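Local coordinates for protein aminotransferase, class III (Thermomicrobium roseum, PDB 6IO1) that probably acts as a thermostable, (S)-enantioselective omega-transaminase, moving amino groups between substrates by way of pyridoxal 5'-phosphate, at residues Leu346-Leu357 and Leu428-Ile439. Numbering follows the deposited sequence.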
ATOM      1  N   LEU B 346      -5.971   2.899 -26.808  1.00 19.79           N
ATOM      2  CA  LEU B 346      -5.408   1.539 -26.574  1.00 19.33           C
ATOM      3  C   LEU B 346      -6.510   0.499 -26.346  1.00 17.71           C
ATOM      4  O   LEU B 346      -6.237  -0.695 -26.572  1.00 17.86           O
ATOM      5  CB  LEU B 346      -4.415   1.584 -25.409  1.00 18.34           C
ATOM      6  CG  LEU B 346      -3.122   2.349 -25.690  1.00 20.66           C
ATOM      7  CD1 LEU B 346      -2.132   2.182 -24.547  1.00 19.30           C
ATOM      8  CD2 LEU B 346      -2.501   1.895 -27.002  1.00 20.29           C
ATOM      9  N   TRP B 347      -7.685   0.923 -25.884  1.00 17.91           N
ATOM     10  CA  TRP B 347      -8.786  -0.051 -25.664  1.00 17.41           C
ATOM     11  C   TRP B 347      -9.125  -0.734 -26.994  1.00 17.50           C
ATOM     12  O   TRP B 347      -9.535  -1.910 -26.961  1.00 17.23           O
ATOM     13  CB  TRP B 347     -10.010   0.612 -25.018  1.00 19.00           C
ATOM     14  CG  TRP B 347     -10.501   1.825 -25.747  1.00 20.58           C
ATOM     15  CD1 TRP B 347     -11.384   1.858 -26.788  1.00 22.47           C
ATOM     16  CD2 TRP B 347     -10.139   3.192 -25.485  1.00 21.03           C
ATOM     17  NE1 TRP B 347     -11.593   3.149 -27.192  1.00 24.10           N
ATOM     18  CE2 TRP B 347     -10.844   3.989 -26.411  1.00 25.56           C
ATOM     19  CE3 TRP B 347      -9.292   3.817 -24.563  1.00 17.99           C
ATOM     20  CZ2 TRP B 347     -10.725   5.377 -26.438  1.00 27.36           C
ATOM     21  CZ3 TRP B 347      -9.175   5.189 -24.591  1.00 20.49           C
ATOM     22  CH2 TRP B 347      -9.882   5.956 -25.516  1.00 26.11           C
ATOM     23  N   GLU B 348      -9.021  -0.002 -28.109  1.00 17.45           N
ATOM     24  CA  GLU B 348      -9.344  -0.563 -29.418  1.00 21.14           C
ATOM     25  C   GLU B 348      -8.359  -1.663 -29.797  1.00 19.72           C
ATOM     26  O   GLU B 348      -8.758  -2.753 -30.233  1.00 16.55           O
ATOM     27  CB  GLU B 348      -9.344   0.542 -30.473  1.00 22.62           C
ATOM     28  CG  GLU B 348     -10.425   1.592 -30.284  1.00 23.95           C
ATOM     29  CD  GLU B 348     -10.397   2.651 -31.367  1.00 31.20           C
ATOM     30  OE1 GLU B 348      -9.495   2.596 -32.230  1.00 31.33           O
ATOM     31  OE2 GLU B 348     -11.274   3.539 -31.356  1.00 36.62           O
ATOM     32  N   ASN B 349      -7.059  -1.389 -29.650  1.00 21.16           N
ATOM     33  CA  ASN B 349      -6.066  -2.424 -29.910  1.00 19.38           C
ATOM     34  C   ASN B 349      -6.193  -3.567 -28.920  1.00 17.00           C
ATOM     35  O   ASN B 349      -5.930  -4.716 -29.273  1.00 16.04           O
ATOM     36  CB  ASN B 349      -4.651  -1.851 -29.872  1.00 19.40           C
ATOM     37  CG  ASN B 349      -3.623  -2.818 -30.432  1.00 20.48           C
ATOM     38  OD1 ASN B 349      -3.645  -3.148 -31.617  1.00 22.45           O
ATOM     39  ND2 ASN B 349      -2.724  -3.290 -29.574  1.00 20.03           N
ATOM     40  N   ALA B 350      -6.582  -3.275 -27.679  1.00 18.64           N
ATOM     41  CA  ALA B 350      -6.817  -4.346 -26.722  1.00 16.84           C
ATOM     42  C   ALA B 350      -7.918  -5.271 -27.212  1.00 17.12           C
ATOM     43  O   ALA B 350      -7.758  -6.494 -27.205  1.00 17.13           O
ATOM     44  CB  ALA B 350      -7.169  -3.768 -25.354  1.00 16.15           C
ATOM     45  N   ALA B 351      -9.022  -4.702 -27.701  1.00 18.08           N
ATOM     46  CA  ALA B 351     -10.115  -5.520 -28.217  1.00 17.38           C
ATOM     47  C   ALA B 351      -9.670  -6.334 -29.427  1.00 16.11           C
ATOM     48  O   ALA B 351      -9.897  -7.548 -29.491  1.00 19.83           O
ATOM     49  CB  ALA B 351     -11.309  -4.633 -28.572  1.00 19.73           C
ATOM     50  N   ALA B 352      -9.009  -5.684 -30.388  1.00 17.30           N
ATOM     51  CA  ALA B 352      -8.612  -6.375 -31.614  1.00 17.59           C
ATOM     52  C   ALA B 352      -7.591  -7.473 -31.331  1.00 18.43           C
ATOM     53  O   ALA B 352      -7.761  -8.624 -31.759  1.00 18.90           O
ATOM     54  CB  ALA B 352      -8.058  -5.371 -32.625  1.00 20.21           C
ATOM     55  N   SER B 353      -6.515  -7.132 -30.617  1.00 19.70           N
ATOM     56  CA  SER B 353      -5.474  -8.102 -30.304  1.00 18.18           C
ATOM     57  C   SER B 353      -6.000  -9.215 -29.411  1.00 17.56           C
ATOM     58  O   SER B 353      -5.597 -10.369 -29.558  1.00 18.76           O
ATOM     59  CB  SER B 353      -4.288  -7.400 -29.643  1.00 16.99           C
ATOM     60  OG  SER B 353      -4.680  -6.771 -28.434  1.00 20.41           O
ATOM     61  N   GLY B 354      -6.887  -8.891 -28.466  1.00 18.15           N
ATOM     62  CA  GLY B 354      -7.475  -9.927 -27.640  1.00 18.02           C
ATOM     63  C   GLY B 354      -8.342 -10.885 -28.432  1.00 19.59           C
ATOM     64  O   GLY B 354      -8.313 -12.092 -28.199  1.00 18.37           O
ATOM     65  N   ALA B 355      -9.135 -10.358 -29.369  1.00 22.89           N
ATOM     66  CA  ALA B 355      -9.930 -11.234 -30.222  1.00 20.83           C
ATOM     67  C   ALA B 355      -9.033 -12.132 -31.063  1.00 20.79           C
ATOM     68  O   ALA B 355      -9.287 -13.336 -31.188  1.00 23.01           O
ATOM     69  CB  ALA B 355     -10.853 -10.405 -31.115  1.00 20.00           C
ATOM     70  N   TYR B 356      -7.964 -11.565 -31.629  1.00 21.23           N
ATOM     71  CA  TYR B 356      -7.036 -12.368 -32.421  1.00 21.86           C
ATOM     72  C   TYR B 356      -6.357 -13.433 -31.567  1.00 20.43           C
ATOM     73  O   TYR B 356      -6.233 -14.593 -31.984  1.00 21.71           O
ATOM     74  CB  TYR B 356      -5.993 -11.466 -33.080  1.00 22.82           C
ATOM     75  CG  TYR B 356      -4.957 -12.222 -33.877  1.00 23.44           C
ATOM     76  CD1 TYR B 356      -5.281 -12.809 -35.092  1.00 25.82           C
ATOM     77  CD2 TYR B 356      -3.654 -12.352 -33.414  1.00 24.17           C
ATOM     78  CE1 TYR B 356      -4.338 -13.502 -35.826  1.00 31.54           C
ATOM     79  CE2 TYR B 356      -2.704 -13.044 -34.139  1.00 26.49           C
ATOM     80  CZ  TYR B 356      -3.051 -13.618 -35.344  1.00 31.13           C
ATOM     81  OH  TYR B 356      -2.109 -14.308 -36.071  1.00 33.88           O
ATOM     82  N   LEU B 357      -5.901 -13.052 -30.371  1.00 20.88           N
ATOM     83  CA  LEU B 357      -5.248 -13.996 -29.475  1.00 20.89           C
ATOM     84  C   LEU B 357      -6.200 -15.103 -29.054  1.00 22.01           C
ATOM     85  O   LEU B 357      -5.814 -16.273 -29.014  1.00 23.29           O
ATOM     86  CB  LEU B 357      -4.703 -13.264 -28.248  1.00 19.09           C
ATOM     87  CG  LEU B 357      -3.380 -12.514 -28.418  1.00 18.26           C
ATOM     88  CD1 LEU B 357      -3.110 -11.621 -27.217  1.00 17.65           C
ATOM     89  CD2 LEU B 357      -2.233 -13.485 -28.629  1.00 17.55           C
ATOM     90  N   LEU B 428      -1.241  -3.372 -23.808  1.00 16.10           N
ATOM     91  CA  LEU B 428      -2.317  -3.002 -24.723  1.00 16.61           C
ATOM     92  C   LEU B 428      -1.819  -2.630 -26.114  1.00 18.26           C
ATOM     93  O   LEU B 428      -2.634  -2.538 -27.038  1.00 19.69           O
ATOM     94  CB  LEU B 428      -3.129  -1.840 -24.145  1.00 16.08           C
ATOM     95  CG  LEU B 428      -3.663  -1.943 -22.713  1.00 15.53           C
ATOM     96  CD1 LEU B 428      -4.688  -0.848 -22.452  1.00 17.62           C
ATOM     97  CD2 LEU B 428      -4.261  -3.312 -22.429  1.00 16.25           C
ATOM     98  N   THR B 429      -0.517  -2.417 -26.288  1.00 17.20           N
ATOM     99  CA  THR B 429       0.051  -2.015 -27.568  1.00 18.88           C
ATOM    100  C   THR B 429       0.490  -3.192 -28.430  1.00 17.42           C
ATOM    101  O   THR B 429       1.071  -2.969 -29.499  1.00 19.28           O
ATOM    102  CB  THR B 429       1.245  -1.084 -27.343  1.00 21.38           C
ATOM    103  OG1 THR B 429       2.236  -1.756 -26.556  1.00 23.11           O
ATOM    104  CG2 THR B 429       0.804   0.176 -26.615  1.00 20.67           C
ATOM    105  N   ILE B 430       0.244  -4.429 -27.989  1.00 18.50           N
ATOM    106  CA  ILE B 430       0.788  -5.596 -28.676  1.00 18.52           C
ATOM    107  C   ILE B 430       0.267  -5.659 -30.104  1.00 19.75           C
ATOM    108  O   ILE B 430      -0.932  -5.500 -30.365  1.00 19.83           O
ATOM    109  CB  ILE B 430       0.476  -6.878 -27.888  1.00 16.79           C
ATOM    110  CG1 ILE B 430       1.235  -8.071 -28.478  1.00 18.54           C
ATOM    111  CG2 ILE B 430      -1.024  -7.152 -27.839  1.00 18.90           C
ATOM    112  CD1 ILE B 430       1.297  -9.267 -27.550  1.00 20.36           C
ATOM    113  N   SER B 431       1.186  -5.835 -31.043  1.00 20.84           N
ATOM    114  CA  SER B 431       0.854  -5.961 -32.451  1.00 19.08           C
ATOM    115  C   SER B 431       0.534  -7.402 -32.834  1.00 19.19           C
ATOM    116  O   SER B 431       0.659  -8.337 -32.032  1.00 21.15           O
ATOM    117  CB  SER B 431       2.011  -5.457 -33.316  1.00 19.88           C
ATOM    118  OG  SER B 431       3.080  -6.393 -33.337  1.00 21.04           O
ATOM    119  N   ARG B 432       0.248  -7.574 -34.129  1.00 20.79           N
ATOM    120  CA  ARG B 432      -0.021  -8.901 -34.746  1.00 22.56           C
ATOM    121  C   ARG B 432       1.237  -9.786 -34.716  1.00 23.18           C
ATOM    122  O   ARG B 432       1.090 -10.976 -34.373  1.00 23.55           O
ATOM    123  CB  ARG B 432      -0.518  -8.717 -36.183  1.00 32.35           C
ATOM    124  CG  ARG B 432      -0.978 -10.006 -36.849  1.00 35.28           C
ATOM    125  CD  ARG B 432      -1.530  -9.772 -38.244  1.00 35.96           C
ATOM    126  NE  ARG B 432      -2.024 -10.995 -38.859  1.00 41.91           N
ATOM    127  CZ  ARG B 432      -3.273 -11.437 -38.757  1.00 48.44           C
ATOM    128  NH1 ARG B 432      -4.162 -10.754 -38.059  1.00 49.76           N
ATOM    129  NH2 ARG B 432      -3.626 -12.561 -39.354  1.00 50.43           N
ATOM    130  N   ALA B 433       2.427  -9.241 -35.020  1.00 23.80           N
ATOM    131  CA  ALA B 433       3.609 -10.083 -35.042  1.00 22.98           C
ATOM    132  C   ALA B 433       3.996 -10.504 -33.638  1.00 20.37           C
ATOM    133  O   ALA B 433       4.335 -11.671 -33.401  1.00 22.96           O
ATOM    134  CB  ALA B 433       4.753  -9.348 -35.738  1.00 22.45           C
ATOM    135  N   GLU B 434       3.914  -9.579 -32.688  1.00 20.63           N
ATOM    136  CA  GLU B 434       4.183  -9.924 -31.299  1.00 19.45           C
ATOM    137  C   GLU B 434       3.149 -10.912 -30.762  1.00 19.10           C
ATOM    138  O   GLU B 434       3.482 -11.804 -29.970  1.00 19.79           O
ATOM    139  CB  GLU B 434       4.230  -8.645 -30.468  1.00 19.74           C
ATOM    140  CG  GLU B 434       5.282  -7.671 -30.992  1.00 18.67           C
ATOM    141  CD  GLU B 434       5.077  -6.247 -30.518  1.00 17.91           C
ATOM    142  OE1 GLU B 434       3.951  -5.912 -30.099  1.00 19.82           O
ATOM    143  OE2 GLU B 434       6.048  -5.463 -30.568  1.00 22.07           O
ATOM    144  N   CYS B 435       1.890 -10.783 -31.196  1.00 19.70           N
ATOM    145  CA  CYS B 435       0.881 -11.766 -30.815  1.00 18.39           C
ATOM    146  C   CYS B 435       1.249 -13.153 -31.324  1.00 18.87           C
ATOM    147  O   CYS B 435       1.070 -14.146 -30.612  1.00 19.55           O
ATOM    148  CB  CYS B 435      -0.498 -11.359 -31.339  1.00 19.03           C
ATOM    149  SG  CYS B 435      -1.342 -10.099 -30.361  1.00 21.60           S
ATOM    150  N   ASP B 436       1.753 -13.241 -32.558  1.00 19.19           N
ATOM    151  CA  ASP B 436       2.176 -14.531 -33.098  1.00 20.15           C
ATOM    152  C   ASP B 436       3.350 -15.095 -32.314  1.00 20.30           C
ATOM    153  O   ASP B 436       3.427 -16.309 -32.074  1.00 21.01           O
ATOM    154  CB  ASP B 436       2.566 -14.390 -34.566  1.00 24.57           C
ATOM    155  CG  ASP B 436       1.377 -14.201 -35.465  1.00 26.42           C
ATOM    156  OD1 ASP B 436       0.247 -14.508 -35.030  1.00 26.12           O
ATOM    157  OD2 ASP B 436       1.567 -13.761 -36.618  1.00 26.27           O
ATOM    158  N   VAL B 437       4.285 -14.226 -31.925  1.00 20.46           N
ATOM    159  CA  VAL B 437       5.406 -14.665 -31.099  1.00 20.09           C
ATOM    160  C   VAL B 437       4.886 -15.274 -29.805  1.00 19.46           C
ATOM    161  O   VAL B 437       5.263 -16.389 -29.422  1.00 21.94           O
ATOM    162  CB  VAL B 437       6.365 -13.491 -30.828  1.00 20.19           C
ATOM    163  CG1 VAL B 437       7.402 -13.883 -29.790  1.00 20.37           C
ATOM    164  CG2 VAL B 437       7.021 -13.039 -32.122  1.00 19.72           C
ATOM    165  N   LEU B 438       3.962 -14.568 -29.148  1.00 20.90           N
ATOM    166  CA  LEU B 438       3.398 -15.046 -27.891  1.00 19.32           C
ATOM    167  C   LEU B 438       2.670 -16.369 -28.086  1.00 20.95           C
ATOM    168  O   LEU B 438       2.847 -17.315 -27.302  1.00 21.35           O
ATOM    169  CB  LEU B 438       2.460 -13.983 -27.314  1.00 17.71           C
ATOM    170  CG  LEU B 438       1.651 -14.315 -26.060  1.00 22.02           C
ATOM    171  CD1 LEU B 438       2.569 -14.698 -24.927  1.00 20.75           C
ATOM    172  CD2 LEU B 438       0.780 -13.144 -25.657  1.00 18.50           C
ATOM    173  N   ILE B 439       1.865 -16.464 -29.147  1.00 20.04           N
ATOM    174  CA  ILE B 439       1.073 -17.671 -29.380  1.00 21.91           C
ATOM    175  C   ILE B 439       1.986 -18.870 -29.585  1.00 23.48           C
ATOM    176  O   ILE B 439       1.798 -19.942 -28.993  1.00 23.85           O
ATOM    177  CB  ILE B 439       0.101 -17.473 -30.561  1.00 22.68           C
ATOM    178  CG1 ILE B 439      -0.948 -16.418 -30.219  1.00 21.06           C
ATOM    179  CG2 ILE B 439      -0.710 -18.699 -30.756  1.00 28.46           C
ATOM    180  CD1 ILE B 439      -1.533 -15.741 -31.444  1.00 21.95           C
TER
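Tyr-356 is the knob of this contact, its ring filling the hollow between Arg-432, Cys-435, Asp-436 and Ile-439 on helix 432-450. With CG anti to the backbone N (chi1 178°), the ring reaches across to the other helix, where Tyr-356 OH donates to the syn lone pair of Asp-436 OD1 at 2.6 Å. Cys-435 CB abuts the ring edge, while the extended Arg-432 lays one guanidinium face over Tyr-356 CZ, the two planes 41° apart. Replacing Tyr-356 by alanine removes the knob, which would probably leave the hollow unfilled and Asp-436 without its hydroxyl partner. Beside it, Leu-357 pushes CD2 against Ile-439 CG1 (3.6 Å) and rests CG on Cys-435 SG. Toward the other end, Asn-349 ND2 grips the incoming loop with both hydrogens, giving nearly straight bonds to Leu-428 O (2.6 Å) and Ile-430 O (3.0 Å), both close to its amide plane. Leu-428 fits CD1 against Leu-346 CB and CD2 against Ala-350 CB, and Ile-430 CG2 nestles against Ser-353. A Ser-431/Glu-434 capping box, its Glu-434 N to Ser-431 OG bond weak, begins the second helix. The result is a single knob-into-hole contact between helices crossing at -35°, in the C-terminal small domain of a fold-type I PLP enzyme.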